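Long-range contacts in 2-dehydropantoate 2-reductase, putative (Enterococcus faecalis, PDB 2EW2), which probably catalyses the NADPH-dependent reduction of 2-dehydropantoate (ketopantoate) to (R)-pantoate, the second step in making pantoate from 3-methyl-2-oxobutanoate: residues Met4-Ile8 and Asn72-Asp76; Ile98-Val104 and Val121-Leu127; Arg185-Arg190 and Glu236-Asp241. All coordinates share one frame; numbering follows the deposited sequence. Where two conformers were deposited one is given.

Interaction 1. Residues Met4-Ile8 and Asn72-Asp76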
loop_
_atom_site.group_PDB
_atom_site.type_symbol
_atom_site.label_atom_id
_atom_site.label_comp_id
_atom_site.label_asym_id
_atom_site.label_seq_id
_atom_site.Cartn_x
_atom_site.Cartn_y
_atom_site.Cartn_z
HETATM N N MSE B 4 22.553 -41.718 12.616
HETATM C CA MSE B 4 21.634 -41.174 11.657
HETATM C C MSE B 4 22.390 -40.824 10.377
HETATM O O MSE B 4 23.558 -40.433 10.436
HETATM C CB MSE B 4 20.985 -39.950 12.269
HETATM C CG MSE B 4 19.694 -39.560 11.664
HETATM SE SE MSE B 4 18.925 -38.189 12.770
HETATM C CE MSE B 4 17.793 -39.297 13.948
ATOM N N LYS B 5 21.744 -41.022 9.228
ATOM C CA LYS B 5 22.267 -40.525 7.958
ATOM C C LYS B 5 21.719 -39.108 7.768
ATOM O O LYS B 5 20.505 -38.916 7.675
ATOM C CB LYS B 5 21.865 -41.415 6.778
ATOM C CG LYS B 5 22.337 -42.870 6.877
ATOM C CD LYS B 5 22.014 -43.644 5.590
ATOM C CE LYS B 5 22.345 -45.121 5.755
ATOM N NZ LYS B 5 21.159 -45.865 6.311
ATOM N N ILE B 6 22.615 -38.129 7.726
ATOM C CA ILE B 6 22.225 -36.699 7.689
ATOM C C ILE B 6 22.870 -35.966 6.527
ATOM O O ILE B 6 24.095 -36.026 6.357
ATOM C CB ILE B 6 22.589 -35.973 9.020
ATOM C CG1 ILE B 6 22.074 -36.774 10.222
ATOM C CG2 ILE B 6 22.058 -34.489 9.031
ATOM C CD1 ILE B 6 22.570 -36.290 11.593
ATOM N N ALA B 7 22.043 -35.282 5.734
ATOM C CA ALA B 7 22.510 -34.417 4.668
ATOM C C ALA B 7 22.374 -32.966 5.139
ATOM O O ALA B 7 21.383 -32.598 5.796
ATOM C CB ALA B 7 21.724 -34.638 3.410
ATOM N N ILE B 8 23.416 -32.181 4.866
ATOM C CA ILE B 8 23.429 -30.758 5.195
ATOM C C ILE B 8 23.208 -29.991 3.905
ATOM O O ILE B 8 24.085 -29.962 3.051
ATOM C CB ILE B 8 24.786 -30.306 5.837
ATOM C CG1 ILE B 8 25.185 -31.197 7.018
ATOM C CG2 ILE B 8 24.723 -28.828 6.248
ATOM C CD1 ILE B 8 24.307 -31.084 8.237
ATOM N N ASN B 72 23.074 -41.672 -5.155
ATOM C CA ASN B 72 23.373 -41.097 -3.849
ATOM C C ASN B 72 22.627 -41.793 -2.723
ATOM O O ASN B 72 21.592 -42.408 -2.949
ATOM C CB ASN B 72 23.094 -39.596 -3.837
ATOM C CG ASN B 72 24.179 -38.812 -4.525
ATOM O OD1 ASN B 72 25.237 -38.554 -3.943
ATOM N ND2 ASN B 72 23.941 -38.445 -5.771
ATOM N N GLU B 73 23.172 -41.689 -1.515
ATOM C CA GLU B 73 22.592 -42.311 -0.333
ATOM C C GLU B 73 21.258 -41.663 -0.010
ATOM O O GLU B 73 21.093 -40.464 -0.210
ATOM C CB GLU B 73 23.518 -42.128 0.878
ATOM C CG GLU B 73 24.843 -42.877 0.781
ATOM C CD GLU B 73 24.801 -44.217 1.492
ATOM O OE1 GLU B 73 24.792 -44.234 2.751
ATOM O OE2 GLU B 73 24.783 -45.257 0.794
ATOM N N GLN B 74 20.313 -42.463 0.481
ATOM C CA GLN B 74 19.043 -41.943 0.995
ATOM C C GLN B 74 19.237 -41.688 2.477
ATOM O O GLN B 74 19.842 -42.506 3.177
ATOM C CB GLN B 74 17.920 -42.956 0.759
ATOM C CG GLN B 74 17.687 -43.275 -0.719
ATOM C CD GLN B 74 16.570 -44.288 -0.941
ATOM O OE1 GLN B 74 16.491 -45.312 -0.246
ATOM N NE2 GLN B 74 15.689 -43.999 -1.909
ATOM N N VAL B 75 18.749 -40.554 2.971
ATOM C CA VAL B 75 19.097 -40.127 4.326
ATOM C C VAL B 75 17.876 -40.048 5.239
ATOM O O VAL B 75 16.731 -39.976 4.771
ATOM C CB VAL B 75 19.855 -38.770 4.324
ATOM C CG1 VAL B 75 21.169 -38.886 3.552
ATOM C CG2 VAL B 75 18.982 -37.656 3.734
ATOM N N ASP B 76 18.137 -40.064 6.540
ATOM C CA ASP B 76 17.095 -39.945 7.546
ATOM C C ASP B 76 16.689 -38.484 7.777
ATOM O O ASP B 76 15.538 -38.196 8.092
ATOM C CB ASP B 76 17.589 -40.551 8.866
ATOM C CG ASP B 76 18.129 -41.983 8.694
ATOM O OD1 ASP B 76 17.367 -42.831 8.190
ATOM O OD2 ASP B 76 19.296 -42.255 9.052
#

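Interaction 2. Residues Ile98-Val104 and Val121-Leu127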
loop_
_atom_site.group_PDB
_atom_site.type_symbol
_atom_site.label_atom_id
_atom_site.label_comp_id
_atom_site.label_asym_id
_atom_site.label_seq_id
_atom_site.Cartn_x
_atom_site.Cartn_y
_atom_site.Cartn_z
ATOM N N ILE B 98 15.758 -38.360 -0.746
ATOM C CA ILE B 98 14.581 -38.329 0.108
ATOM C C ILE B 98 13.733 -39.588 -0.103
ATOM O O ILE B 98 13.479 -39.982 -1.240
ATOM C CB ILE B 98 13.706 -37.057 -0.178
ATOM C CG1 ILE B 98 14.517 -35.783 0.079
ATOM C CG2 ILE B 98 12.417 -37.061 0.663
ATOM C CD1 ILE B 98 13.867 -34.485 -0.466
ATOM N N THR B 99 13.327 -40.218 0.993
ATOM C CA THR B 99 12.277 -41.242 0.963
ATOM C C THR B 99 11.102 -40.744 1.798
ATOM O O THR B 99 11.163 -39.645 2.391
ATOM C CB THR B 99 12.748 -42.596 1.546
ATOM O OG1 THR B 99 12.806 -42.530 2.980
ATOM C CG2 THR B 99 14.110 -43.001 0.997
ATOM N N GLU B 100 10.064 -41.582 1.888
ATOM C CA GLU B 100 8.910 -41.350 2.744
ATOM C C GLU B 100 9.301 -41.189 4.204
ATOM O O GLU B 100 8.560 -40.584 4.963
ATOM C CB GLU B 100 7.918 -42.524 2.629
ATOM C CG GLU B 100 8.618 -43.876 2.384
ATOM C CD GLU B 100 7.777 -45.068 2.772
ATOM O OE1 GLU B 100 6.529 -44.989 2.667
ATOM O OE2 GLU B 100 8.379 -46.090 3.190
ATOM N N LYS B 101 10.444 -41.752 4.601
ATOM C CA LYS B 101 10.903 -41.680 5.994
ATOM C C LYS B 101 11.871 -40.504 6.274
ATOM O O LYS B 101 12.328 -40.340 7.394
ATOM C CB LYS B 101 11.533 -43.019 6.439
ATOM C CG LYS B 101 10.570 -44.243 6.359
ATOM C CD LYS B 101 11.255 -45.525 6.875
ATOM C CE LYS B 101 10.282 -46.733 7.011
ATOM N NZ LYS B 101 9.068 -46.459 7.871
ATOM N N THR B 102 12.187 -39.705 5.260
ATOM C CA THR B 102 13.102 -38.585 5.422
ATOM C C THR B 102 12.436 -37.382 6.096
ATOM O O THR B 102 11.342 -36.997 5.713
ATOM C CB THR B 102 13.712 -38.168 4.084
ATOM O OG1 THR B 102 14.344 -39.304 3.483
ATOM C CG2 THR B 102 14.766 -37.098 4.298
ATOM N N TYR B 103 13.097 -36.818 7.107
ATOM C CA TYR B 103 12.649 -35.601 7.766
ATOM C C TYR B 103 13.548 -34.446 7.363
ATOM O O TYR B 103 14.701 -34.651 6.973
ATOM C CB TYR B 103 12.693 -35.765 9.288
ATOM C CG TYR B 103 11.535 -36.553 9.867
ATOM C CD1 TYR B 103 11.431 -37.941 9.684
ATOM C CD2 TYR B 103 10.544 -35.908 10.635
ATOM C CE1 TYR B 103 10.345 -38.661 10.250
ATOM C CE2 TYR B 103 9.482 -36.608 11.187
ATOM C CZ TYR B 103 9.394 -37.978 11.005
ATOM O OH TYR B 103 8.315 -38.641 11.555
ATOM N N VAL B 104 13.013 -33.232 7.423
ATOM C CA VAL B 104 13.832 -32.031 7.215
ATOM C C VAL B 104 13.712 -31.119 8.448
ATOM O O VAL B 104 12.612 -30.944 9.024
ATOM C CB VAL B 104 13.457 -31.273 5.888
ATOM C CG1 VAL B 104 11.976 -30.910 5.883
ATOM C CG2 VAL B 104 14.312 -29.993 5.698
ATOM N N VAL B 121 9.387 -33.136 0.614
ATOM C CA VAL B 121 9.445 -33.944 1.823
ATOM C C VAL B 121 8.010 -34.049 2.313
ATOM O O VAL B 121 7.272 -33.058 2.252
ATOM C CB VAL B 121 10.334 -33.260 2.922
ATOM C CG1 VAL B 121 10.422 -34.110 4.181
ATOM C CG2 VAL B 121 11.758 -32.955 2.393
ATOM N N PRO B 122 7.594 -35.237 2.803
ATOM C CA PRO B 122 6.229 -35.332 3.309
ATOM C C PRO B 122 5.967 -34.261 4.375
ATOM O O PRO B 122 6.812 -34.048 5.243
ATOM C CB PRO B 122 6.194 -36.725 3.955
ATOM C CG PRO B 122 7.265 -37.501 3.258
ATOM C CD PRO B 122 8.331 -36.514 2.941
ATOM N N LYS B 123 4.807 -33.604 4.319
ATOM C CA LYS B 123 4.488 -32.497 5.246
ATOM C C LYS B 123 4.564 -32.904 6.719
ATOM O O LYS B 123 4.887 -32.083 7.580
ATOM C CB LYS B 123 3.114 -31.877 4.918
ATOM C CG LYS B 123 2.786 -30.569 5.669
ATOM C CD LYS B 123 1.357 -30.051 5.360
ATOM C CE LYS B 123 1.180 -28.580 5.788
ATOM N NZ LYS B 123 -0.054 -27.946 5.234
ATOM N N GLU B 124 4.301 -34.182 7.000
ATOM C CA GLU B 124 4.326 -34.706 8.376
ATOM C C GLU B 124 5.737 -34.768 8.969
ATOM O O GLU B 124 5.907 -34.883 10.198
ATOM C CB GLU B 124 3.719 -36.124 8.403
ATOM C CG GLU B 124 2.240 -36.208 8.024
ATOM C CD GLU B 124 2.001 -36.315 6.529
ATOM O OE1 GLU B 124 2.974 -36.490 5.748
ATOM O OE2 GLU B 124 0.819 -36.228 6.138
ATOM N N ASN B 125 6.732 -34.702 8.083
ATOM C CA ASN B 125 8.138 -34.922 8.430
ATOM C C ASN B 125 8.936 -33.629 8.466
ATOM O O ASN B 125 10.156 -33.647 8.395
ATOM C CB ASN B 125 8.817 -35.860 7.402
ATOM C CG ASN B 125 8.213 -37.257 7.350
ATOM O OD1 ASN B 125 7.234 -37.560 8.034
ATOM N ND2 ASN B 125 8.792 -38.113 6.497
ATOM N N ILE B 126 8.257 -32.497 8.563
ATOM C CA ILE B 126 8.962 -31.228 8.593
ATOM C C ILE B 126 9.103 -30.696 10.017
ATOM O O ILE B 126 8.106 -30.553 10.749
ATOM C CB ILE B 126 8.281 -30.180 7.671
ATOM C CG1 ILE B 126 8.237 -30.709 6.225
ATOM C CG2 ILE B 126 9.045 -28.828 7.734
ATOM C CD1 ILE B 126 7.353 -29.872 5.329
ATOM N N LEU B 127 10.346 -30.400 10.386
ATOM C CA LEU B 127 10.676 -29.785 11.681
ATOM C C LEU B 127 11.198 -28.381 11.437
ATOM O O LEU B 127 11.808 -28.106 10.391
ATOM C CB LEU B 127 11.778 -30.583 12.401
ATOM C CG LEU B 127 11.736 -32.119 12.375
ATOM C CD1 LEU B 127 12.968 -32.749 13.050
ATOM C CD2 LEU B 127 10.469 -32.617 13.003
HETATM O O HOH W 1 5.919 -37.607 11.136
#

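Interaction 3. Residues Arg185-Arg190 and Glu236-Asp241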
loop_
_atom_site.group_PDB
_atom_site.type_symbol
_atom_site.label_atom_id
_atom_site.label_comp_id
_atom_site.label_asym_id
_atom_site.label_seq_id
_atom_site.Cartn_x
_atom_site.Cartn_y
_atom_site.Cartn_z
ATOM N N ARG B 185 7.652 -22.214 16.445
ATOM C CA ARG B 185 6.756 -21.732 15.389
ATOM C C ARG B 185 6.168 -20.376 15.771
ATOM O O ARG B 185 6.152 -19.478 14.953
ATOM C CB ARG B 185 5.665 -22.771 15.093
ATOM C CG ARG B 185 6.256 -24.061 14.479
ATOM C CD ARG B 185 5.233 -25.174 14.284
ATOM N NE ARG B 185 4.132 -24.712 13.451
ATOM C CZ ARG B 185 2.849 -24.851 13.767
ATOM N NH1 ARG B 185 2.508 -25.524 14.860
ATOM N NH2 ARG B 185 1.907 -24.363 12.960
ATOM N N TYR B 186 5.742 -20.238 17.029
ATOM C CA TYR B 186 5.222 -18.972 17.554
ATOM C C TYR B 186 6.247 -17.839 17.450
ATOM O O TYR B 186 5.925 -16.740 16.976
ATOM C CB TYR B 186 4.714 -19.128 19.010
ATOM C CG TYR B 186 4.034 -17.870 19.516
ATOM C CD1 TYR B 186 2.660 -17.717 19.421
ATOM C CD2 TYR B 186 4.785 -16.805 20.036
ATOM C CE1 TYR B 186 2.033 -16.542 19.856
ATOM C CE2 TYR B 186 4.170 -15.626 20.467
ATOM C CZ TYR B 186 2.799 -15.492 20.370
ATOM O OH TYR B 186 2.187 -14.308 20.800
ATOM N N SER B 187 7.490 -18.097 17.867
ATOM C CA SER B 187 8.506 -17.053 17.840
ATOM C C SER B 187 8.830 -16.609 16.416
ATOM O O SER B 187 9.047 -15.419 16.164
ATOM C CB SER B 187 9.775 -17.493 18.577
ATOM O OG SER B 187 10.538 -18.323 17.736
ATOM N N ILE B 188 8.852 -17.563 15.488
ATOM C CA ILE B 188 9.052 -17.255 14.078
ATOM C C ILE B 188 7.929 -16.368 13.495
ATOM O O ILE B 188 8.199 -15.408 12.745
ATOM C CB ILE B 188 9.242 -18.558 13.265
ATOM C CG1 ILE B 188 10.603 -19.182 13.602
ATOM C CG2 ILE B 188 9.030 -18.333 11.740
ATOM C CD1 ILE B 188 10.722 -20.631 13.186
ATOM N N TRP B 189 6.690 -16.698 13.833
ATOM C CA TRP B 189 5.532 -15.903 13.414
ATOM C C TRP B 189 5.558 -14.514 14.041
ATOM O O TRP B 189 5.293 -13.519 13.363
ATOM C CB TRP B 189 4.233 -16.599 13.804
ATOM C CG TRP B 189 3.675 -17.487 12.743
ATOM C CD1 TRP B 189 3.704 -18.869 12.708
ATOM C CD2 TRP B 189 3.007 -17.067 11.552
ATOM N NE1 TRP B 189 3.084 -19.322 11.564
ATOM C CE2 TRP B 189 2.638 -18.240 10.841
ATOM C CE3 TRP B 189 2.674 -15.806 11.014
ATOM C CZ2 TRP B 189 1.951 -18.191 9.614
ATOM C CZ3 TRP B 189 1.988 -15.760 9.783
ATOM C CH2 TRP B 189 1.639 -16.951 9.101
ATOM N N ARG B 190 5.847 -14.457 15.342
ATOM C CA ARG B 190 5.947 -13.182 16.051
ATOM C C ARG B 190 7.037 -12.281 15.471
ATOM O O ARG B 190 6.839 -11.065 15.325
ATOM C CB ARG B 190 6.152 -13.392 17.550
ATOM C CG ARG B 190 6.302 -12.075 18.316
ATOM C CD ARG B 190 6.373 -12.333 19.799
ATOM N NE ARG B 190 6.752 -11.162 20.584
ATOM C CZ ARG B 190 7.985 -10.649 20.633
ATOM N NH1 ARG B 190 8.973 -11.154 19.897
ATOM N NH2 ARG B 190 8.231 -9.610 21.411
ATOM N N GLU B 236 -3.026 -22.037 10.967
ATOM C CA GLU B 236 -1.966 -23.008 11.215
ATOM C C GLU B 236 -1.828 -23.257 12.718
ATOM O O GLU B 236 -0.822 -23.792 13.177
ATOM C CB GLU B 236 -0.656 -22.478 10.626
ATOM C CG GLU B 236 -0.749 -22.253 9.105
ATOM C CD GLU B 236 0.591 -21.954 8.447
ATOM O OE1 GLU B 236 1.558 -21.670 9.176
ATOM O OE2 GLU B 236 0.670 -22.014 7.190
ATOM N N ALA B 237 -2.833 -22.826 13.485
ATOM C CA ALA B 237 -2.913 -23.157 14.902
ATOM C C ALA B 237 -1.824 -22.457 15.695
ATOM O O ALA B 237 -1.265 -23.013 16.650
ATOM C CB ALA B 237 -2.851 -24.694 15.108
ATOM N N ILE B 238 -1.529 -21.219 15.292
ATOM C CA ILE B 238 -0.611 -20.360 16.020
ATOM C C ILE B 238 -1.437 -19.104 16.363
ATOM O O ILE B 238 -2.058 -18.508 15.485
ATOM C CB ILE B 238 0.648 -20.019 15.183
ATOM C CG1 ILE B 238 1.519 -21.273 14.937
ATOM C CG2 ILE B 238 1.487 -18.928 15.866
ATOM C CD1 ILE B 238 2.114 -21.939 16.250
ATOM N N TYR B 239 -1.464 -18.746 17.644
ATOM C CA TYR B 239 -2.396 -17.732 18.145
ATOM C C TYR B 239 -1.610 -16.533 18.651
ATOM O O TYR B 239 -1.195 -16.493 19.809
ATOM C CB TYR B 239 -3.322 -18.340 19.222
ATOM C CG TYR B 239 -3.941 -19.625 18.724
ATOM C CD1 TYR B 239 -3.469 -20.863 19.153
ATOM C CD2 TYR B 239 -4.945 -19.601 17.767
ATOM C CE1 TYR B 239 -4.014 -22.060 18.651
ATOM C CE2 TYR B 239 -5.487 -20.780 17.262
ATOM C CZ TYR B 239 -5.011 -21.997 17.711
ATOM O OH TYR B 239 -5.551 -23.149 17.206
ATOM N N LEU B 240 -1.382 -15.572 17.762
ATOM C CA LEU B 240 -0.524 -14.436 18.075
ATOM C C LEU B 240 -1.196 -13.505 19.073
ATOM O O LEU B 240 -2.383 -13.194 18.958
ATOM C CB LEU B 240 -0.140 -13.650 16.811
ATOM C CG LEU B 240 0.846 -14.225 15.787
ATOM C CD1 LEU B 240 1.090 -13.201 14.670
ATOM C CD2 LEU B 240 2.169 -14.652 16.443
ATOM N N ASP B 241 -0.421 -13.065 20.053
ATOM C CA ASP B 241 -0.887 -12.045 20.978
ATOM C C ASP B 241 -0.696 -10.670 20.310
ATOM O O ASP B 241 0.405 -10.106 20.291
ATOM C CB ASP B 241 -0.149 -12.155 22.308
ATOM C CG ASP B 241 -0.718 -11.238 23.375
ATOM O OD1 ASP B 241 -1.477 -10.299 23.059
ATOM O OD2 ASP B 241 -0.374 -11.447 24.552
HETATM O O HOH W 2 2.689 -22.150 11.480
HETATM O O HOH W 3 0.084 -25.452 16.580
#

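Interaction 1. Residues Met4-Ile8 and Asn72-Asp76
Glu73 meets the side chain of Lys5 at about a right angle, its carboxylate lying beside the aliphatic end of the lysine: OE1 is 4.0 Å from Lys5 CE. The opposite charges are near without touching, since Lys5 NZ stays 5.3 Å from Glu73 OE1. Any attraction between them would be long-range, and the lysine contributes mostly its methylene groups. At Gln74 it is the backbone that takes part, the carbonyl O lying 3.4 Å from Lys5 CD, while the glutamine side chain turns from the strand and packs on Thr99.

Val75 is buried and has the CA nearest to that of Lys5. Its CB rests 3.4 Å from Lys5 O, and its two methyl groups go to different neighbours. CG1, beside the backbone N of the valine, faces Lys5 CB; CG2, set between that N and the carbonyl carbon, reaches Ala7 CB at 4.1 Å. Here the loop leading into strand 77-80 closes against strand 5-9, the first strand of the Rossmann-type NADP-binding domain, whose next residues carry a GxGxxG pattern. The two strands are parallel neighbours in the sheet, and Leu77 carries the backbone pairing onward to Lys5 and Ala7.

Asp76 takes hold of both the N-H and the C=O of Lys5. Its N-H donates to Lys5 O in a bent bond (135° at the hydrogen), and its OD2 accepts from Lys5 N at 2.7 Å in a nearly straight one. OD2 is approached on its anti side, 20° out of the carboxylate plane. With CG beside its own backbone N (chi1 -52°), the carboxylate folds back to the strand. Asp76 CB meanwhile lies 3.6 Å from CG of Met4, a selenomethionine whose side chain continues onto Phe163 and Val170 of helix 161-173.

Interaction 2. Residues Ile98-Val104 and Val121-Leu127
The side-chain amide of Asn125 lies flat against the Tyr103 ring, the two planes only 11° apart. Asn125 CB sits over one ring face in a CH-pi contact, 3.7 Å from the centroid, and OD1 continues across the ring toward CZ. With CG beside the backbone N (chi1 -63°) and chi2 close to zero, ND2 is directed at the turn Thr99-Thr102. There Asn125 ND2 donates to Glu100 O and to Thr102 O, both at 2.9 Å. Both acceptors are near the amide plane, yet the nitrogen stands above each carbonyl plane rather than on a lone pair. Two bonds and the stacked ring together fix the rotation of the amide. The turn is type I, with an ST turn at Thr99, whose OG1 accepts from Lys101 N.

Beyond it the segments become neighbouring parallel strands, 103-106 and 126-131, joined through helix 114-117 as a beta-alpha-beta unit of the Rossmann-type domain. Asn125 O accepts from Val104 N, and Val104 O accepts from Leu127 N at 2.7 Å, so Val104 is gripped on both its N-H and its C=O.

Val104 places CG1 between its backbone N and carbonyl carbon (chi1 56°). This methyl meets Ile126 CG1 at 3.8 Å, side by side with it, as well as Val121 CG1, and Leu117 of helix 114-117 touches both Val104 and Ile126. Val121 divides its methyls: CG1 lies against Thr102 O, while CG2 is 3.9 Å from Ile98 CD1. At the far end of the tyrosine, a water 2.6 Å from Tyr103 OH donates a hydrogen bond to Glu124 O, while the ring also stacks with Phe163 of helix 161-173.

Interaction 3. Residues Arg185-Arg190 and Glu236-Asp241
Arg185 CB starts against Ile238, 3.8 Å from its CD1 methyl. The chain runs extended about the CB-CG bond, and a turn about the CG-CD bond (chi3 57°) then brings the guanidinium back over the same isoleucine. CD1 of Ile238 lies over one face near the rim, 3.9 Å from Arg185 CZ, and Ile238 CG1 is close to Arg185 NH2. At the group's edge Arg185 NH2 donates to Glu236 O at 2.8 Å, in the carbonyl plane and near that of the guanidinium. The same nitrogen donates to a water that also accepts from Trp189 NE1 and donates to Glu236 OE1; NH1 reaches Ala237 O through a second water.

The carbonyl caught in this way belongs to the end of helix 218-235, in the helical C-terminal domain of the ketopantoate reductase family. The helix closes in a Schellman motif, with Ala237 at positive phi, and the connection to helix 242-252 then passes along helix 184-195. Glu236 meets the edge of the Trp189 ring, its OE1 in the indole plane 3.5 Å from Trp189 CZ2, whereas its OE2 forms a salt bridge with Lys288 NZ and a hydrogen bond with Tyr292 OH.

Farther along, Ile238 CG2 touches both Trp189 CD1 and Tyr186 CD1. Tyr186 projects with CG anti to its N (chi1 -174°), and Leu240 CD2 covers one face of its ring in a CH-pi contact 4.2 Å from the centroid. Tyr239 O approaches the ring edge in its plane. Tyr186 OH accepts from Asp241 N at 3.0 Å in a nearly straight bond (166°), just where Asp241 N-caps helix 242-252.

How the interactions relate
Interactions 1, 2 and 3 follow one another along the chain without interleaving. The first two belong to the Rossmann-type domain and join consecutive strands of one sheet: 5-9, 77-80, 103-106 and 126-131 lie side by side. Their centres are 12 Å apart and they touch directly, through probable hydrogen bonds from Thr102 OG1 to Val75 O and from Tyr103 N to Asp76 O. Interaction 3 lies in the helical C-terminal domain, its centre 30 Å from that of interaction 1 and 22 Å from that of interaction 2, with nearest atoms about 6 Å from the latter. Helix 184-195 bridges this gap, since Arg185 and Ile188 touch Val128 of strand 126-131, linking the two domains.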